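Local coordinates for protein putative thiol-disulfide oxidoreductase (Bacteroides vulgatus, PDB 4GRF) that probably acts as a thiol-disulfide oxidoreductase of the TlpA-like family, the chain being its thioredoxin domain, crystallised with bound glutathione, at residues Tyr31-Phe36 with Pro111-Val116; Phe63-Val68 with Ser86-Val91. One frame throughout, in Å; residues are numbered along the deposited sequence.

Interaction 1: residues Tyr31-Phe36 with Pro111-Val116; sequences YVLVDF and PHIILV
Phe36 and His112 face each other as a hydrogen-bonded antiparallel pair, their side chains lying alongside and pointing the same way. The imidazole plane meets the phenyl carbon CD1 of Phe36 at its edge, 3.6 Å from His112 CD2, with the two rings inclined at 52°. The carbonyl of His112 serves twice: its O accepts the bond from Phe36 N at 2.9 Å and lies in the phenyl plane at the ring edge. Farther along this face, Val34 presents CB to Ile114 CG1 at 3.8 Å and turns CG2 obliquely across Val116 CG2 at 3.9 Å; the Ile114 branch reaches over because CG1 sits between backbone N and carbonyl carbon (chi1 60°). These strands belong to the central sheet of a thioredoxin fold, and the second is led in by Pro111, whose preceding peptide is cis, as is the fold's signature proline; its ring touches the disulfide-bearing CxxC motif. The other face carries Leu33, Asp35, Ile113 and Leu115. Leu33 slants across Ile113, CG to CG2 at 3.8 Å, while its CD1 rests 3.4 Å from Ile114 O; Leu132 and Val136 of helix 129-140 cover it. An alanine at Leu33 is likely to leave a gap beneath that helix and take from Ile113 CG2 the leucine CG it packs on. Asp35 runs beside Ile113, its OD1 3.5 Å from Ile113 CG1, a buried oxygen for which the model offers no polar partner. Toward the start of strand 31-36, Leu115 pushes CD1 against Val32 O at 3.5 Å.

Interaction 2: residues Phe63-Val68 with Ser86-Val91; sequences FTIYGV and SYWNQV. With SO4 (sulfate ion), chain E.
Thr64 and Asn89, whose side chains cross at about a right angle, share a sulfate ion, probably from the crystallisation liquor. Thr64 OG1 donates to sulfate O2 at 2.6 Å, and Asn89 ND2 sends a nearly straight bond (173°) to O4 at 2.9 Å; Tyr55 OH of helix 48-58 also grips the anion. Asn89 ND2 makes a further, weak bond to Ile65 O, an oxygen that also takes the backbone N-H of Asn89. On the other side of the strands, Ile65 lays its CG2 methyl over one face of the Trp88 indole, 3.5 Å from the centroid of the five-membered ring and 17° off its normal, a CH-pi contact. With CG1 beside the backbone N (chi1 -57°), the CG2 methyl is left anti to that N and comes over the ring. Ser86 O lies over the opposite indole face, so the ring is sandwiched between a methyl and a carbonyl. The two strands are the parallel pair of a beta-alpha-beta unit, joined through helix 74-84, and the second forms an edge of the thioredoxin sheet within this chain. Gly67 N donates to Asn89 O at 2.7 Å, and Val91 N returns a bond to Gly67 O at 2.8 Å. The lack of a side chain at Gly67 admits the bent Gln90 chain: OE1 comes within 3.4 Å of Gly67 CA, where a CB would collide with it. The amide is fixed by NE2, which bonds Ser86 O at 2.9 Å on a lone pair of the carbonyl. On the Asn89 face, Val91 leans on the Tyr66 ring at a slant, its methyls against CE1, CZ and OH, while the hydroxyl itself is hydrogen-bonded to Val22 O.

In the fold
After the antiparallel pair 13-15 and 21-23, the chain lays down strand 31-37, the first of the mixed sheet, then passes through the CxxC motif at the start of helix 42-46 and helix 48-58 to strand 63-69, its parallel neighbour. Interaction 2 closes the short loop over helix 74-84, setting strand 89-92 outside 63-69. Interaction 1 closes last, after helix 95-104, when 111-116 returns antiparallel to 31-36 on its remaining side; the smaller loop lies wholly within this larger one, and the two do not cross. They meet along the shared border of 31-37 and 63-69, where Leu33 O and Tyr66 N probably hydrogen-bond. Together they order four strands as 89-92, 63-69, 31-37, 112-116, with 122-124 beyond.

Interaction 1: residues Tyr31-Phe36 with Pro111-Val116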
# COMPACT_ATOMS: atom_id res chain seq x y z
N TYR A 31 -7.66 -3.50 8.94
CA TYR A 31 -6.84 -4.22 7.99
C TYR A 31 -6.39 -3.20 6.95
O TYR A 31 -7.18 -2.36 6.52
CB TYR A 31 -7.62 -5.35 7.32
CG TYR A 31 -7.72 -6.56 8.19
CD1 TYR A 31 -6.70 -7.50 8.23
CD2 TYR A 31 -8.86 -6.81 8.94
CE1 TYR A 31 -6.79 -8.63 9.02
CE2 TYR A 31 -8.96 -7.93 9.74
CZ TYR A 31 -7.92 -8.83 9.79
OH TYR A 31 -8.03 -9.95 10.59
N VAL A 32 -5.12 -3.27 6.56
CA VAL A 32 -4.57 -2.35 5.60
C VAL A 32 -3.81 -3.13 4.55
O VAL A 32 -2.89 -3.87 4.87
CB VAL A 32 -3.55 -1.40 6.27
CG1 VAL A 32 -3.16 -0.28 5.29
CG2 VAL A 32 -4.10 -0.81 7.55
N LEU A 33 -4.17 -2.94 3.29
CA LEU A 33 -3.36 -3.40 2.20
C LEU A 33 -2.33 -2.31 1.99
O LEU A 33 -2.69 -1.14 1.80
CB LEU A 33 -4.20 -3.56 0.94
CG LEU A 33 -3.89 -4.62 -0.11
CD1 LEU A 33 -3.79 -6.03 0.45
CD2 LEU A 33 -5.00 -4.57 -1.14
N VAL A 34 -1.06 -2.67 2.06
CA VAL A 34 0.01 -1.74 1.79
C VAL A 34 0.58 -2.05 0.40
O VAL A 34 1.00 -3.19 0.12
CB VAL A 34 1.10 -1.83 2.86
CG1 VAL A 34 2.18 -0.79 2.62
CG2 VAL A 34 0.48 -1.63 4.24
N ASP A 35 0.50 -1.06 -0.48
CA ASP A 35 0.91 -1.18 -1.87
C ASP A 35 2.13 -0.31 -2.12
O ASP A 35 2.00 0.91 -2.17
CB ASP A 35 -0.25 -0.70 -2.74
CG ASP A 35 0.07 -0.71 -4.20
OD1 ASP A 35 1.01 -1.43 -4.58
OD2 ASP A 35 -0.62 0.02 -4.95
N PHE A 36 3.30 -0.93 -2.20
CA PHE A 36 4.53 -0.23 -2.55
C PHE A 36 4.67 -0.20 -4.07
O PHE A 36 4.63 -1.23 -4.75
CB PHE A 36 5.76 -0.92 -1.97
CG PHE A 36 5.80 -1.00 -0.45
CD1 PHE A 36 5.19 -2.05 0.21
CD2 PHE A 36 6.50 -0.07 0.29
CE1 PHE A 36 5.26 -2.14 1.60
CE2 PHE A 36 6.58 -0.17 1.67
CZ PHE A 36 5.95 -1.19 2.32
N PRO A 111 5.40 -4.99 -8.26
CA PRO A 111 4.70 -4.48 -7.10
C PRO A 111 5.03 -5.30 -5.84
O PRO A 111 5.42 -6.45 -5.94
CB PRO A 111 3.22 -4.69 -7.48
CG PRO A 111 3.22 -5.84 -8.41
CD PRO A 111 4.51 -5.73 -9.17
N HIS A 112 4.87 -4.66 -4.69
CA HIS A 112 4.97 -5.31 -3.42
C HIS A 112 3.70 -4.96 -2.64
O HIS A 112 3.51 -3.81 -2.20
CB HIS A 112 6.19 -4.86 -2.65
CG HIS A 112 6.47 -5.70 -1.46
ND1 HIS A 112 6.91 -7.00 -1.56
CD2 HIS A 112 6.36 -5.44 -0.14
CE1 HIS A 112 7.06 -7.50 -0.35
NE2 HIS A 112 6.74 -6.58 0.53
N ILE A 113 2.80 -5.94 -2.55
CA ILE A 113 1.51 -5.71 -1.93
C ILE A 113 1.28 -6.72 -0.81
O ILE A 113 1.27 -7.94 -1.04
CB ILE A 113 0.37 -5.81 -2.94
CG1 ILE A 113 0.65 -4.91 -4.14
CG2 ILE A 113 -0.95 -5.44 -2.29
CD1 ILE A 113 -0.40 -4.99 -5.24
N ILE A 114 1.10 -6.21 0.40
CA ILE A 114 0.95 -7.03 1.59
C ILE A 114 -0.32 -6.62 2.35
O ILE A 114 -0.85 -5.54 2.14
CB ILE A 114 2.16 -6.90 2.52
CG1 ILE A 114 2.34 -5.45 2.99
CG2 ILE A 114 3.42 -7.38 1.82
CD1 ILE A 114 3.42 -5.26 4.02
N LEU A 115 -0.78 -7.50 3.23
CA LEU A 115 -1.94 -7.23 4.07
C LEU A 115 -1.48 -7.20 5.51
O LEU A 115 -0.83 -8.15 5.98
CB LEU A 115 -3.04 -8.29 3.92
CG LEU A 115 -4.34 -7.99 4.69
CD1 LEU A 115 -4.96 -6.65 4.29
CD2 LEU A 115 -5.34 -9.13 4.53
N VAL A 116 -1.76 -6.08 6.17
CA VAL A 116 -1.45 -5.87 7.58
C VAL A 116 -2.73 -5.93 8.42
O VAL A 116 -3.75 -5.36 8.06
CB VAL A 116 -0.73 -4.52 7.75
CG1 VAL A 116 -0.45 -4.24 9.23
CG2 VAL A 116 0.55 -4.49 6.93

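Interaction 2: residues Phe63-Val68 with Ser86-Val91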
# COMPACT_ATOMS: atom_id res chain seq x y z
N PHE A 63 -11.32 -1.68 6.84
CA PHE A 63 -10.29 -1.93 5.84
C PHE A 63 -9.94 -0.66 5.10
O PHE A 63 -10.80 0.15 4.76
CB PHE A 63 -10.78 -2.95 4.83
CG PHE A 63 -9.84 -3.15 3.66
CD1 PHE A 63 -8.69 -3.88 3.81
CD2 PHE A 63 -10.11 -2.59 2.41
CE1 PHE A 63 -7.84 -4.08 2.76
CE2 PHE A 63 -9.26 -2.77 1.35
CZ PHE A 63 -8.11 -3.52 1.51
N THR A 64 -8.65 -0.49 4.80
CA THR A 64 -8.26 0.54 3.86
C THR A 64 -7.02 0.12 3.04
O THR A 64 -6.44 -0.95 3.25
CB THR A 64 -8.03 1.90 4.55
OG1 THR A 64 -7.95 2.93 3.56
CG2 THR A 64 -6.79 1.90 5.43
N ILE A 65 -6.67 0.95 2.07
CA ILE A 65 -5.44 0.76 1.31
C ILE A 65 -4.55 1.95 1.57
O ILE A 65 -4.98 3.13 1.55
CB ILE A 65 -5.71 0.61 -0.21
CG1 ILE A 65 -6.68 -0.57 -0.47
CG2 ILE A 65 -4.40 0.46 -0.97
CD1 ILE A 65 -7.08 -0.77 -1.93
N TYR A 66 -3.28 1.64 1.82
CA TYR A 66 -2.23 2.62 2.06
C TYR A 66 -1.19 2.45 0.95
O TYR A 66 -0.43 1.46 0.90
CB TYR A 66 -1.62 2.38 3.44
CG TYR A 66 -0.52 3.33 3.91
CD1 TYR A 66 -0.74 4.69 4.05
CD2 TYR A 66 0.70 2.82 4.32
CE1 TYR A 66 0.25 5.53 4.53
CE2 TYR A 66 1.70 3.65 4.80
CZ TYR A 66 1.47 5.00 4.91
OH TYR A 66 2.47 5.81 5.40
N GLY A 67 -1.19 3.38 -0.00
CA GLY A 67 -0.24 3.32 -1.10
C GLY A 67 1.01 4.11 -0.77
O GLY A 67 0.93 5.25 -0.27
N VAL A 68 2.16 3.48 -1.04
CA VAL A 68 3.46 4.02 -0.68
C VAL A 68 4.34 4.09 -1.90
O VAL A 68 4.75 3.05 -2.43
CB VAL A 68 4.13 3.15 0.40
CG1 VAL A 68 5.47 3.75 0.80
CG2 VAL A 68 3.21 2.99 1.59
N SER A 86 -6.62 6.27 -8.47
CA SER A 86 -6.33 5.44 -7.29
C SER A 86 -6.43 6.25 -6.00
O SER A 86 -5.43 6.47 -5.29
CB SER A 86 -4.94 4.82 -7.43
OG SER A 86 -3.97 5.79 -7.83
N TYR A 87 -7.64 6.70 -5.69
CA TYR A 87 -7.84 7.68 -4.63
C TYR A 87 -8.10 7.05 -3.26
O TYR A 87 -9.05 7.40 -2.58
CB TYR A 87 -8.99 8.63 -5.00
CG TYR A 87 -8.74 9.41 -6.27
CD1 TYR A 87 -7.68 10.29 -6.37
CD2 TYR A 87 -9.59 9.29 -7.37
CE1 TYR A 87 -7.45 11.01 -7.54
CE2 TYR A 87 -9.37 10.00 -8.54
CZ TYR A 87 -8.29 10.86 -8.61
OH TYR A 87 -8.07 11.58 -9.77
N TRP A 88 -7.24 6.12 -2.85
CA TRP A 88 -7.24 5.68 -1.48
C TRP A 88 -6.17 6.50 -0.74
O TRP A 88 -5.82 7.58 -1.19
CB TRP A 88 -7.02 4.15 -1.39
CG TRP A 88 -5.93 3.63 -2.31
CD1 TRP A 88 -4.57 3.67 -2.09
CD2 TRP A 88 -6.11 2.99 -3.59
NE1 TRP A 88 -3.91 3.08 -3.16
CE2 TRP A 88 -4.84 2.66 -4.08
CE3 TRP A 88 -7.24 2.65 -4.34
CZ2 TRP A 88 -4.65 2.01 -5.30
CZ3 TRP A 88 -7.05 2.03 -5.58
CH2 TRP A 88 -5.77 1.70 -6.03
N ASN A 89 -5.67 6.02 0.39
CA ASN A 89 -4.65 6.80 1.11
C ASN A 89 -3.33 6.63 0.37
O ASN A 89 -2.76 5.56 0.39
CB ASN A 89 -4.52 6.28 2.54
CG ASN A 89 -5.77 6.51 3.35
OD1 ASN A 89 -6.07 7.64 3.73
ND2 ASN A 89 -6.51 5.45 3.62
N GLN A 90 -2.88 7.69 -0.28
CA GLN A 90 -1.64 7.64 -1.05
C GLN A 90 -0.58 8.55 -0.44
O GLN A 90 -0.81 9.76 -0.29
CB GLN A 90 -1.92 8.14 -2.48
CG GLN A 90 -2.84 7.27 -3.31
CD GLN A 90 -2.13 6.07 -3.92
OE1 GLN A 90 -1.11 5.60 -3.41
NE2 GLN A 90 -2.70 5.54 -5.00
N VAL A 91 0.59 7.99 -0.13
CA VAL A 91 1.70 8.80 0.33
C VAL A 91 2.92 8.64 -0.55
O VAL A 91 3.11 7.61 -1.20
CB VAL A 91 2.11 8.52 1.79
CG1 VAL A 91 0.95 8.80 2.73
CG2 VAL A 91 2.67 7.10 1.95
S SO4 E . -10.08 5.68 4.56
O1 SO4 E . -11.20 5.56 5.52
O2 SO4 E . -10.05 4.46 3.71
O3 SO4 E . -10.28 6.87 3.70
O4 SO4 E . -8.81 5.85 5.32